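Alr3699 protein (Nostoc sp., PDB 4XSO) is a glycosyltransferase-like protein of the GT-B clan, built from two Rossmann-like domains that each carry a parallel beta sheet. Local coordinates at residues L12-K17 / T104-V109. Residues are numbered along the deposited sequence; the frame is centred on the assembly and turned at random.
Sequences LDQSGK and TQKALV
Gln14 and Thr104 join the loop that leaves strand 9-13 to the first turn of helix 105-118, a polar contact at the C-terminal ends of the strands of the N-terminal Rossmann-like sheet. The hydroxyl of Thr104, at the N-cap position, both takes and gives: Gln14 N donates to Thr104 OG1 over 3.0 Å, and Thr104 OG1 donates to Gln14 OE1 at 2.8 Å. OE1 also accepts from Lys106 N at 3.0 Å, with an N-H...O angle of 148°, a backbone N-H of the first helical turn. The two donors approach OE1 from opposite faces of the amide plane, which limits its rotation. With CG of Gln14 between its backbone N and carbonyl carbon (chi1 77°), the otherwise extended chain reaches across to the helix start. Beside this network, Thr104 CG2 rests against the Asp13 carboxylate, 3.4 Å from OD1, while OD1 closes an Asx turn with Ser15 N. Deeper in, Ala107 CB packs on Leu12 CB at 3.6 Å. Leu12 pairs with the adjacent strand 99-102 through Tyr101, Asn103 ND2 hydrogen-bonds Asp13 OD2, helix 20-29 brings Glu22 against Thr104, and Leu83 of the second subunit packs on Lys106.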
ATOM      1  N   LEU A  12      11.426  -3.404 -10.657  1.00 31.35           N
ATOM      2  CA  LEU A  12      11.551  -3.254  -9.238  1.00 32.86           C
ATOM      3  C   LEU A  12      12.180  -4.454  -8.595  1.00 33.02           C
ATOM      4  O   LEU A  12      11.871  -5.620  -8.901  1.00 33.28           O
ATOM      5  CB  LEU A  12      10.150  -3.063  -8.600  1.00 31.96           C
ATOM      6  CG  LEU A  12       9.391  -1.805  -8.892  1.00 33.78           C
ATOM      7  CD1 LEU A  12       7.988  -1.898  -8.241  1.00 37.47           C
ATOM      8  CD2 LEU A  12      10.185  -0.625  -8.332  1.00 35.64           C
ATOM      9  N   ASP A  13      13.073  -4.204  -7.651  1.00 31.62           N
ATOM     10  CA  ASP A  13      13.775  -5.313  -7.036  1.00 31.61           C
ATOM     11  C   ASP A  13      14.178  -4.944  -5.599  1.00 37.20           C
ATOM     12  O   ASP A  13      14.736  -3.894  -5.358  1.00 32.71           O
ATOM     13  CB  ASP A  13      14.961  -5.731  -7.902  1.00 33.68           C
ATOM     14  CG  ASP A  13      15.632  -7.025  -7.425  1.00 35.78           C
ATOM     15  OD1 ASP A  13      16.089  -7.083  -6.245  1.00 44.10           O
ATOM     16  OD2 ASP A  13      15.794  -7.977  -8.249  1.00 39.84           O
ATOM     17  N   GLN A  14      13.894  -5.824  -4.634  1.00 36.51           N
ATOM     18  CA  GLN A  14      13.993  -5.400  -3.231  1.00 38.01           C
ATOM     19  C   GLN A  14      15.438  -5.291  -2.747  1.00 34.24           C
ATOM     20  O   GLN A  14      15.715  -4.587  -1.781  1.00 43.19           O
ATOM     21  CB  GLN A  14      13.236  -6.357  -2.289  1.00 34.92           C
ATOM     22  CG  GLN A  14      14.000  -7.643  -2.021  1.00 36.81           C
ATOM     23  CD  GLN A  14      13.050  -8.781  -1.562  1.00 45.14           C
ATOM     24  OE1 GLN A  14      11.958  -8.958  -2.075  1.00 35.99           O
ATOM     25  NE2 GLN A  14      13.489  -9.540  -0.590  1.00 47.09           N
ATOM     26  N   SER A  15      16.359  -5.956  -3.416  1.00 36.64           N
ATOM     27  CA  SER A  15      17.724  -6.058  -2.913  1.00 41.32           C
ATOM     28  C   SER A  15      18.784  -5.107  -3.506  1.00 42.37           C
ATOM     29  O   SER A  15      18.838  -4.879  -4.717  1.00 40.24           O
ATOM     30  CB  SER A  15      18.223  -7.491  -3.083  1.00 45.23           C
ATOM     31  OG  SER A  15      19.396  -7.687  -2.325  1.00 49.23           O
ATOM     32  N   GLY A  16      19.648  -4.621  -2.611  1.00 41.52           N
ATOM     33  CA  GLY A  16      20.934  -3.993  -2.935  1.00 47.94           C
ATOM     34  C   GLY A  16      22.092  -4.943  -3.276  1.00 45.03           C
ATOM     35  O   GLY A  16      23.157  -4.478  -3.674  1.00 47.36           O
ATOM     36  N   LYS A  17      21.869  -6.255  -3.184  1.00 47.18           N
ATOM     37  CA  LYS A  17      22.928  -7.259  -3.365  1.00 50.35           C
ATOM     38  C   LYS A  17      22.729  -8.117  -4.602  1.00 47.08           C
ATOM     39  O   LYS A  17      21.595  -8.540  -4.914  1.00 49.11           O
ATOM     40  CB  LYS A  17      22.969  -8.182  -2.147  1.00 59.53           C
ATOM     41  CG  LYS A  17      23.518  -7.512  -0.891  1.00 61.32           C
ATOM     42  CD  LYS A  17      23.570  -8.484   0.284  1.00 60.79           C
ATOM     43  CE  LYS A  17      22.210  -8.606   0.938  1.00 63.81           C
ATOM     44  NZ  LYS A  17      21.803  -7.313   1.575  1.00 61.53           N
ATOM     45  N   THR A 104      11.114  -9.556  -7.363  1.00 33.59           N
ATOM     46  CA  THR A 104      11.293 -10.178  -6.058  1.00 30.72           C
ATOM     47  C   THR A 104      10.003  -9.986  -5.318  1.00 29.99           C
ATOM     48  O   THR A 104       9.082  -9.278  -5.794  1.00 26.86           O
ATOM     49  CB  THR A 104      12.442  -9.554  -5.204  1.00 32.63           C
ATOM     50  OG1 THR A 104      12.055  -8.245  -4.744  1.00 33.52           O
ATOM     51  CG2 THR A 104      13.739  -9.507  -5.961  1.00 34.48           C
ATOM     52  N   GLN A 105       9.862 -10.691  -4.175  1.00 33.24           N
ATOM     53  CA  GLN A 105       8.585 -10.667  -3.433  1.00 32.82           C
ATOM     54  C   GLN A 105       8.109  -9.356  -2.884  1.00 32.63           C
ATOM     55  O   GLN A 105       6.941  -8.994  -3.020  1.00 32.28           O
ATOM     56  CB  GLN A 105       8.607 -11.634  -2.242  1.00 41.42           C
ATOM     57  CG  GLN A 105       8.276 -13.042  -2.591  1.00 45.61           C
ATOM     58  CD  GLN A 105       8.226 -13.953  -1.358  1.00 52.35           C
ATOM     59  OE1 GLN A 105       9.031 -14.893  -1.232  1.00 58.34           O
ATOM     60  NE2 GLN A 105       7.300 -13.665  -0.438  1.00 45.39           N
ATOM     61  N   LYS A 106       8.960  -8.673  -2.164  1.00 35.65           N
ATOM     62  CA  LYS A 106       8.600  -7.343  -1.716  1.00 38.56           C
ATOM     63  C   LYS A 106       8.361  -6.363  -2.863  1.00 36.20           C
ATOM     64  O   LYS A 106       7.594  -5.376  -2.723  1.00 34.00           O
ATOM     65  CB  LYS A 106       9.718  -6.777  -0.862  1.00 43.31           C
ATOM     66  CG  LYS A 106      10.178  -7.682   0.312  1.00 51.77           C
ATOM     67  CD  LYS A 106      10.741  -6.803   1.429  1.00 49.37           C
ATOM     68  CE  LYS A 106      11.956  -7.382   2.112  1.00 57.66           C
ATOM     69  NZ  LYS A 106      11.567  -8.356   3.155  1.00 61.52           N
ATOM     70  N   ALA A 107       9.014  -6.582  -3.995  1.00 35.65           N
ATOM     71  CA  ALA A 107       8.794  -5.648  -5.140  1.00 34.23           C
ATOM     72  C   ALA A 107       7.413  -5.926  -5.672  1.00 30.51           C
ATOM     73  O   ALA A 107       6.698  -5.018  -6.157  1.00 32.26           O
ATOM     74  CB  ALA A 107       9.847  -5.812  -6.228  1.00 34.52           C
ATOM     75  N   LEU A 108       6.980  -7.185  -5.547  1.00 34.65           N
ATOM     76  CA  LEU A 108       5.646  -7.597  -6.012  1.00 31.80           C
ATOM     77  C   LEU A 108       4.537  -6.956  -5.108  1.00 32.71           C
ATOM     78  O   LEU A 108       3.532  -6.421  -5.570  1.00 36.66           O
ATOM     79  CB  LEU A 108       5.504  -9.156  -6.109  1.00 34.49           C
ATOM     80  CG  LEU A 108       4.000  -9.405  -6.249  1.00 40.91           C
ATOM     81  CD1 LEU A 108       3.595  -9.241  -7.706  1.00 37.95           C
ATOM     82  CD2 LEU A 108       3.605 -10.687  -5.607  1.00 47.32           C
ATOM     83  N   VAL A 109       4.791  -6.889  -3.827  1.00 36.80           N
ATOM     84  CA  VAL A 109       3.832  -6.234  -2.932  1.00 38.07           C
ATOM     85  C   VAL A 109       3.666  -4.754  -3.242  1.00 35.88           C
ATOM     86  O   VAL A 109       2.574  -4.242  -3.541  1.00 34.63           O
ATOM     87  CB  VAL A 109       4.245  -6.526  -1.475  1.00 38.37           C
ATOM     88  CG1 VAL A 109       3.376  -5.760  -0.523  1.00 39.28           C
ATOM     89  CG2 VAL A 109       4.129  -8.030  -1.234  1.00 39.22           C
TER